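Local coordinates for Lactamase_B domain-containing protein (Bacillus lehensis G1, PDB 7EV5), which is a dual-activity, zinc-binding enzyme, probably a hydrolase, that resembles B3 metallo-beta-lactamases and glyoxalase II in structure, at residues Ala49-His54 with Lys114-Gly119; Tyr15-Asp20 with Val145-Asp150. One frame throughout, in Å; residues are numbered along the deposited sequence.

Interaction 1 of 2, residues Ala49-His54 with Lys114-Gly119; sequences AILLTH and KSLTIG. With ZN (zinc ion), chain B.
Thr53 OG1 has two partners: it takes a nearly straight hydrogen bond from His54 ND1, 2.9 Å long with an angle of 163° at the hydrogen, and it is also bonded to Asp28 OD2. The hydroxyl lies almost exactly in the plane of the imidazole, which helps to fix the ring's rotation with NE2 facing the metal. There His54 NE2 binds one zinc ion at 2.1 Å, with His56, His131 and a water among its other ligands. Asp28 thus backs a first-shell histidine through a threonine.

Upstream, the strand that leads into this loop, 46-51, packs against 115-118 through aliphatic groups alone. Ala49 CB presses on Ile118 CG2 at 3.8 Å. Two residues along, Leu51 and Leu116 meet tip to tip, CD2 to CD2 at 4.0 Å; Leu116 gets there with CG anti to its backbone N (chi1 173°). Tyr75 touches both leucines and Ile118, while Phe123 and Val25 pack on Leu51 and Ile118. The axes of the short strand segments come within 9.9 Å and run roughly antiparallel at 150°, as befits strands of two facing sheets joined by side chains, the sandwich of the metallo-beta-lactamase fold with its zinc site at the strand ends.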
ATOM      1  N   ALA A  49       6.663  11.582   2.431  1.00 13.47           N
ATOM      2  CA  ALA A  49       5.380  11.146   2.963  1.00 10.32           C
ATOM      3  C   ALA A  49       5.377   9.628   3.038  1.00 11.35           C
ATOM      4  O   ALA A  49       6.132   8.958   2.336  1.00 12.13           O
ATOM      5  CB  ALA A  49       4.221  11.618   2.074  1.00 14.65           C
ATOM      6  N   ILE A  50       4.508   9.106   3.902  1.00 10.24           N
ATOM      7  CA  ILE A  50       4.128   7.696   3.936  1.00  9.35           C
ATOM      8  C   ILE A  50       2.705   7.608   3.406  1.00  9.36           C
ATOM      9  O   ILE A  50       1.794   8.245   3.955  1.00  9.55           O
ATOM     10  CB  ILE A  50       4.187   7.131   5.360  1.00  9.48           C
ATOM     11  CG1 ILE A  50       5.621   7.174   5.885  1.00 11.93           C
ATOM     12  CG2 ILE A  50       3.616   5.711   5.400  1.00 10.82           C
ATOM     13  CD1 ILE A  50       5.705   7.025   7.380  1.00 11.45           C
ATOM     14  N   LEU A  51       2.509   6.826   2.347  1.00  7.71           N
ATOM     15  CA  LEU A  51       1.191   6.572   1.782  1.00  9.54           C
ATOM     16  C   LEU A  51       0.822   5.131   2.099  1.00  8.57           C
ATOM     17  O   LEU A  51       1.566   4.207   1.760  1.00  9.43           O
ATOM     18  CB  LEU A  51       1.195   6.795   0.270  1.00  9.63           C
ATOM     19  CG  LEU A  51       1.553   8.190  -0.258  1.00 14.83           C
ATOM     20  CD1 LEU A  51       1.260   8.287  -1.745  1.00 12.71           C
ATOM     21  CD2 LEU A  51       0.853   9.299   0.521  1.00 19.77           C
ATOM     22  N   LEU A  52      -0.305   4.939   2.765  1.00  8.42           N
ATOM     23  CA  LEU A  52      -0.737   3.601   3.137  1.00  7.84           C
ATOM     24  C   LEU A  52      -1.837   3.140   2.197  1.00  7.94           C
ATOM     25  O   LEU A  52      -2.857   3.826   2.032  1.00  9.48           O
ATOM     26  CB  LEU A  52      -1.254   3.584   4.573  1.00  8.72           C
ATOM     27  CG  LEU A  52      -0.216   3.894   5.650  1.00  8.04           C
ATOM     28  CD1 LEU A  52      -0.889   3.879   7.002  1.00  9.53           C
ATOM     29  CD2 LEU A  52       0.966   2.911   5.603  1.00  9.72           C
ATOM     30  N   THR A  53      -1.645   1.972   1.593  1.00  7.87           N
ATOM     31  CA  THR A  53      -2.739   1.388   0.826  1.00  8.59           C
ATOM     32  C   THR A  53      -3.878   0.982   1.744  1.00  8.19           C
ATOM     33  O   THR A  53      -5.054   1.072   1.364  1.00  8.45           O
ATOM     34  CB  THR A  53      -2.263   0.183   0.002  1.00  8.96           C
ATOM     35  OG1 THR A  53      -1.849  -0.884   0.871  1.00  9.40           O
ATOM     36  CG2 THR A  53      -1.134   0.572  -0.931  1.00 10.25           C
ATOM     37  N   HIS A  54      -3.545   0.517   2.945  1.00  8.03           N
ATOM     38  CA  HIS A  54      -4.505   0.119   3.965  1.00  7.65           C
ATOM     39  C   HIS A  54      -3.745  -0.065   5.270  1.00  6.53           C
ATOM     40  O   HIS A  54      -2.510   0.011   5.305  1.00  9.14           O
ATOM     41  CB  HIS A  54      -5.355  -1.106   3.564  1.00  8.30           C
ATOM     42  CG  HIS A  54      -4.609  -2.412   3.427  1.00  6.98           C
ATOM     43  ND1 HIS A  54      -3.535  -2.594   2.583  1.00  8.84           N
ATOM     44  CD2 HIS A  54      -4.863  -3.626   3.974  1.00  8.82           C
ATOM     45  CE1 HIS A  54      -3.148  -3.859   2.631  1.00  8.56           C
ATOM     46  NE2 HIS A  54      -3.926  -4.503   3.482  1.00  8.58           N
ATOM     47  N   LYS A 114      -9.581  12.064  -6.256  1.00 14.75           N
ATOM     48  CA  LYS A 114      -9.114  11.308  -7.405  1.00 16.96           C
ATOM     49  C   LYS A 114      -7.663  11.595  -7.746  1.00 14.41           C
ATOM     50  O   LYS A 114      -7.092  10.884  -8.578  1.00 16.35           O
ATOM     51  CB  LYS A 114     -10.001  11.586  -8.619  1.00 19.84           C
ATOM     52  CG  LYS A 114     -11.448  11.191  -8.395  1.00 23.57           C
ATOM     53  CD  LYS A 114     -11.575   9.707  -8.123  1.00 24.16           C
ATOM     54  CE  LYS A 114     -13.038   9.291  -8.024  1.00 29.70           C
ATOM     55  NZ  LYS A 114     -13.552   9.455  -6.639  1.00 34.38           N
ATOM     56  N   SER A 115      -7.058  12.601  -7.124  1.00 16.16           N
ATOM     57  CA  SER A 115      -5.664  12.942  -7.345  1.00 18.39           C
ATOM     58  C   SER A 115      -5.025  13.322  -6.017  1.00 16.01           C
ATOM     59  O   SER A 115      -5.698  13.800  -5.100  1.00 17.70           O
ATOM     60  CB  SER A 115      -5.537  14.113  -8.326  1.00 18.62           C
ATOM     61  OG  SER A 115      -4.209  14.236  -8.805  1.00 26.05           O
ATOM     62  N   LEU A 116      -3.711  13.110  -5.934  1.00 12.93           N
ATOM     63  CA  LEU A 116      -2.908  13.456  -4.768  1.00 12.86           C
ATOM     64  C   LEU A 116      -1.517  13.824  -5.263  1.00 14.95           C
ATOM     65  O   LEU A 116      -0.898  13.053  -6.006  1.00 14.03           O
ATOM     66  CB  LEU A 116      -2.814  12.264  -3.807  1.00 11.99           C
ATOM     67  CG  LEU A 116      -1.878  12.413  -2.615  1.00 14.47           C
ATOM     68  CD1 LEU A 116      -2.303  13.593  -1.754  1.00 15.10           C
ATOM     69  CD2 LEU A 116      -1.877  11.120  -1.805  1.00 13.22           C
ATOM     70  N   THR A 117      -1.023  14.991  -4.852  1.00 15.42           N
ATOM     71  CA  THR A 117       0.315  15.435  -5.217  1.00 16.97           C
ATOM     72  C   THR A 117       1.191  15.517  -3.973  1.00 14.85           C
ATOM     73  O   THR A 117       0.841  16.198  -3.006  1.00 19.09           O
ATOM     74  CB  THR A 117       0.267  16.770  -5.956  1.00 19.04           C
ATOM     75  OG1 THR A 117      -0.424  16.586  -7.197  1.00 19.39           O
ATOM     76  CG2 THR A 117       1.669  17.265  -6.242  1.00 23.56           C
ATOM     77  N   ILE A 118       2.314  14.803  -4.000  1.00 15.19           N
ATOM     78  CA  ILE A 118       3.301  14.798  -2.927  1.00 19.08           C
ATOM     79  C   ILE A 118       4.574  15.382  -3.525  1.00 17.49           C
ATOM     80  O   ILE A 118       5.270  14.705  -4.290  1.00 16.97           O
ATOM     81  CB  ILE A 118       3.558  13.378  -2.386  1.00 14.89           C
ATOM     82  CG1 ILE A 118       2.262  12.713  -1.877  1.00 15.76           C
ATOM     83  CG2 ILE A 118       4.636  13.409  -1.287  1.00 17.75           C
ATOM     84  CD1 ILE A 118       1.653  13.371  -0.655  1.00 17.04           C
ATOM     85  N   GLY A 119       4.883  16.626  -3.183  1.00 17.39           N
ATOM     86  CA  GLY A 119       6.014  17.276  -3.834  1.00 18.02           C
ATOM     87  C   GLY A 119       5.742  17.375  -5.324  1.00 20.32           C
ATOM     88  O   GLY A 119       4.711  17.907  -5.748  1.00 21.61           O
TER
HETATM   89 ZN    ZN B 301      -4.094  -6.497   3.993  1.00 11.09          ZN
HETATM   90  O   HOH W   1      -2.522  -7.443   4.612  1.00 11.56           O

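Interaction 2 of 2, residues Tyr15-Asp20 with Val145-Asp150; sequences YVLYND and VLFSGD. With ZN (zinc ion), chain C.
Tyr15 and Phe147 supply the aromatic part of this contact, and their side chains cross obliquely. The ring centroids are 5.5 Å apart and the planes are inclined at 59°. The touching is done by one side of the phenylalanine: Phe147 CE1 comes to 3.6 Å from Tyr15 CB and CD1 to 3.8 Å from Tyr15 CG, so the ring rests on the root of the tyrosine rather than on its phenol end. With CG anti to the carbonyl carbon (chi1 -56°), Phe147 extends its ring into the layer between the two strands. A stack with Phe27 continues the aromatic packing.

Aliphatic groups hem the same ring. Leu17 CD2 approaches Phe147 CE2 at 4.3 Å, a looser touch, and Val145 CG2, two residues earlier on the phenylalanine's own strand, lies 3.7 Å above one face, toward the rim. Ala188 lines this region as well.

The polar interactions lie at the margins. The hydroxyl of Tyr15 is engaged beyond both segments, by Ser189 O and Gln4 NE2, which ties the far end of this buried side chain to the neighbouring strands.

Metal binding begins just past Phe147. After Gly149, whose positive phi of 58° helps the chain turn, Asp150 OD2 binds the second zinc ion at 2.0 Å, alongside Asp58, His59, His191 and a water. An apolar layer between two sheets thus leads directly into a metal-binding loop, and this aspartate is a ligand of both metals, as in glyoxalase II-type dinuclear sites of the metallo-beta-lactamase fold.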
ATOM      1  N   TYR A  15       7.248  -0.090  -0.606  1.00  8.47           N
ATOM      2  CA  TYR A  15       7.809   0.462  -1.833  1.00  8.26           C
ATOM      3  C   TYR A  15       8.402   1.825  -1.539  1.00  8.62           C
ATOM      4  O   TYR A  15       7.842   2.600  -0.763  1.00 10.21           O
ATOM      5  CB  TYR A  15       6.762   0.586  -2.962  1.00  9.76           C
ATOM      6  CG  TYR A  15       6.308  -0.767  -3.411  1.00  9.26           C
ATOM      7  CD1 TYR A  15       7.039  -1.487  -4.341  1.00 10.14           C
ATOM      8  CD2 TYR A  15       5.179  -1.355  -2.865  1.00  8.88           C
ATOM      9  CE1 TYR A  15       6.650  -2.745  -4.725  1.00 10.60           C
ATOM     10  CE2 TYR A  15       4.789  -2.626  -3.234  1.00  8.11           C
ATOM     11  CZ  TYR A  15       5.522  -3.316  -4.178  1.00 10.57           C
ATOM     12  OH  TYR A  15       5.152  -4.592  -4.568  1.00 11.13           O
ATOM     13  N   VAL A  16       9.539   2.119  -2.157  1.00  9.20           N
ATOM     14  CA  VAL A  16      10.070   3.474  -2.157  1.00  9.62           C
ATOM     15  C   VAL A  16      10.126   3.947  -3.598  1.00 11.79           C
ATOM     16  O   VAL A  16      10.852   3.369  -4.417  1.00 12.02           O
ATOM     17  CB  VAL A  16      11.448   3.577  -1.489  1.00 11.64           C
ATOM     18  CG1 VAL A  16      11.908   5.025  -1.542  1.00 12.22           C
ATOM     19  CG2 VAL A  16      11.385   3.091  -0.048  1.00 11.14           C
ATOM     20  N   LEU A  17       9.338   4.972  -3.911  1.00 10.55           N
ATOM     21  CA  LEU A  17       9.349   5.634  -5.208  1.00 11.66           C
ATOM     22  C   LEU A  17      10.204   6.887  -5.087  1.00 12.45           C
ATOM     23  O   LEU A  17      10.075   7.630  -4.114  1.00 12.46           O
ATOM     24  CB  LEU A  17       7.917   6.026  -5.583  1.00 11.65           C
ATOM     25  CG  LEU A  17       7.692   6.793  -6.895  1.00 11.49           C
ATOM     26  CD1 LEU A  17       8.010   5.941  -8.127  1.00 13.96           C
ATOM     27  CD2 LEU A  17       6.251   7.316  -6.946  1.00 12.43           C
ATOM     28  N   TYR A  18      11.086   7.118  -6.057  1.00 12.77           N
ATOM     29  CA  TYR A  18      12.015   8.233  -5.954  1.00 14.02           C
ATOM     30  C   TYR A  18      12.149   8.924  -7.305  1.00 15.39           C
ATOM     31  O   TYR A  18      11.656   8.444  -8.329  1.00 16.46           O
ATOM     32  CB  TYR A  18      13.382   7.783  -5.414  1.00 14.02           C
ATOM     33  CG  TYR A  18      13.960   6.596  -6.150  1.00 16.47           C
ATOM     34  CD1 TYR A  18      14.652   6.770  -7.340  1.00 18.18           C
ATOM     35  CD2 TYR A  18      13.806   5.302  -5.665  1.00 17.06           C
ATOM     36  CE1 TYR A  18      15.174   5.698  -8.028  1.00 24.78           C
ATOM     37  CE2 TYR A  18      14.324   4.224  -6.348  1.00 17.72           C
ATOM     38  CZ  TYR A  18      15.011   4.429  -7.527  1.00 24.54           C
ATOM     39  OH  TYR A  18      15.537   3.362  -8.217  1.00 29.14           O
ATOM     40  N   ASN A  19      12.810  10.083  -7.283  1.00 17.59           N
ATOM     41  CA  ASN A  19      13.104  10.873  -8.473  1.00 18.90           C
ATOM     42  C   ASN A  19      14.604  11.146  -8.531  1.00 22.22           C
ATOM     43  O   ASN A  19      15.365  10.759  -7.639  1.00 22.82           O
ATOM     44  CB  ASN A  19      12.266  12.164  -8.539  1.00 19.88           C
ATOM     45  CG  ASN A  19      12.540  13.131  -7.381  1.00 20.68           C
ATOM     46  OD1 ASN A  19      13.575  13.068  -6.716  1.00 21.66           O
ATOM     47  ND2 ASN A  19      11.603  14.050  -7.153  1.00 17.44           N
ATOM     48  N   ASP A  20      15.029  11.840  -9.592  1.00 25.87           N
ATOM     49  CA  ASP A  20      16.452  12.107  -9.770  1.00 28.05           C
ATOM     50  C   ASP A  20      17.000  13.079  -8.733  1.00 28.23           C
ATOM     51  O   ASP A  20      18.206  13.052  -8.458  1.00 31.19           O
ATOM     52  CB  ASP A  20      16.739  12.589 -11.194  1.00 30.09           C
ATOM     53  CG  ASP A  20      16.589  11.483 -12.223  1.00 40.98           C
ATOM     54  OD1 ASP A  20      16.459  10.307 -11.824  1.00 47.51           O
ATOM     55  OD2 ASP A  20      16.608  11.787 -13.434  1.00 51.65           O
ATOM     56  N   VAL A 145       3.226   2.784 -12.880  1.00 14.51           N
ATOM     57  CA  VAL A 145       3.228   1.830 -11.782  1.00 14.02           C
ATOM     58  C   VAL A 145       2.050   2.131 -10.865  1.00 12.36           C
ATOM     59  O   VAL A 145       1.734   3.298 -10.606  1.00 13.11           O
ATOM     60  CB  VAL A 145       4.574   1.825 -11.014  1.00 14.14           C
ATOM     61  CG1 VAL A 145       4.972   3.217 -10.588  1.00 16.01           C
ATOM     62  CG2 VAL A 145       4.520   0.889  -9.814  1.00 15.86           C
ATOM     63  N   LEU A 146       1.404   1.073 -10.387  1.00 10.59           N
ATOM     64  CA  LEU A 146       0.229   1.158  -9.530  1.00 14.13           C
ATOM     65  C   LEU A 146       0.568   0.512  -8.195  1.00 10.66           C
ATOM     66  O   LEU A 146       0.866  -0.685  -8.135  1.00 10.88           O
ATOM     67  CB  LEU A 146      -0.947   0.425 -10.180  1.00 11.73           C
ATOM     68  CG  LEU A 146      -2.239   0.349  -9.356  1.00 11.22           C
ATOM     69  CD1 LEU A 146      -2.942   1.690  -9.314  1.00 12.41           C
ATOM     70  CD2 LEU A 146      -3.147  -0.734  -9.951  1.00 12.86           C
ATOM     71  N   PHE A 147       0.499   1.294  -7.119  1.00 10.54           N
ATOM     72  CA  PHE A 147       0.717   0.767  -5.773  1.00  9.21           C
ATOM     73  C   PHE A 147      -0.665   0.452  -5.220  1.00  8.72           C
ATOM     74  O   PHE A 147      -1.338   1.318  -4.667  1.00  9.09           O
ATOM     75  CB  PHE A 147       1.495   1.773  -4.935  1.00  8.84           C
ATOM     76  CG  PHE A 147       2.807   2.160  -5.559  1.00 10.14           C
ATOM     77  CD1 PHE A 147       3.923   1.363  -5.384  1.00 10.00           C
ATOM     78  CD2 PHE A 147       2.912   3.297  -6.350  1.00 11.10           C
ATOM     79  CE1 PHE A 147       5.126   1.691  -5.955  1.00 11.59           C
ATOM     80  CE2 PHE A 147       4.124   3.633  -6.941  1.00  9.91           C
ATOM     81  CZ  PHE A 147       5.234   2.833  -6.748  1.00  9.70           C
ATOM     82  N   SER A 148      -1.091  -0.802  -5.391  1.00  9.04           N
ATOM     83  CA  SER A 148      -2.476  -1.203  -5.151  1.00  9.86           C
ATOM     84  C   SER A 148      -2.662  -2.082  -3.916  1.00  8.85           C
ATOM     85  O   SER A 148      -3.734  -2.667  -3.741  1.00  9.08           O
ATOM     86  CB  SER A 148      -3.051  -1.893  -6.391  1.00  9.05           C
ATOM     87  OG  SER A 148      -2.129  -2.827  -6.943  1.00 10.85           O
ATOM     88  N   GLY A 149      -1.653  -2.199  -3.062  1.00  8.68           N
ATOM     89  CA  GLY A 149      -1.844  -2.963  -1.841  1.00  8.88           C
ATOM     90  C   GLY A 149      -2.250  -4.398  -2.116  1.00  9.47           C
ATOM     91  O   GLY A 149      -1.651  -5.093  -2.944  1.00  9.77           O
ATOM     92  N   ASP A 150      -3.280  -4.862  -1.405  1.00  8.56           N
ATOM     93  CA  ASP A 150      -3.622  -6.279  -1.376  1.00  9.72           C
ATOM     94  C   ASP A 150      -4.847  -6.605  -2.217  1.00 10.83           C
ATOM     95  O   ASP A 150      -5.540  -7.579  -1.934  1.00 12.35           O
ATOM     96  CB  ASP A 150      -3.789  -6.770   0.064  1.00  9.53           C
ATOM     97  CG  ASP A 150      -2.478  -6.792   0.839  1.00  9.27           C
ATOM     98  OD1 ASP A 150      -1.440  -6.379   0.287  1.00 10.02           O
ATOM     99  OD2 ASP A 150      -2.511  -7.195   2.023  1.00  9.54           O
TER
HETATM  100 ZN    ZN C 302      -0.967  -7.391   3.354  1.00 11.60          ZN
HETATM  101  O   HOH W   1      -2.522  -7.443   4.612  1.00 11.56           O

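In the fold
Interactions 1 and 2 illustrate how one sandwich can serve one metal site from the loops that follow its strands. Each joins the same two sheets: 49-54 and 15-20 belong to the first, 114-119 and 145-150 to the second, and the contact centres are about 10 Å apart. Their metal-site ends converge. Thr53 OG1 packs 3.4 Å from Gly149 CA, and His54 NE2 lies 3.4 Å from Asp150 OD2. ZN of chain B and ZN of chain C are 3.3 Å apart. One water bridges the two ions; Asp150 OD2, tightly bound to one, is a longer 2.6 Å from the ion held by His54, ZN of chain B. Buried packing thereby continues into a shared dinuclear centre.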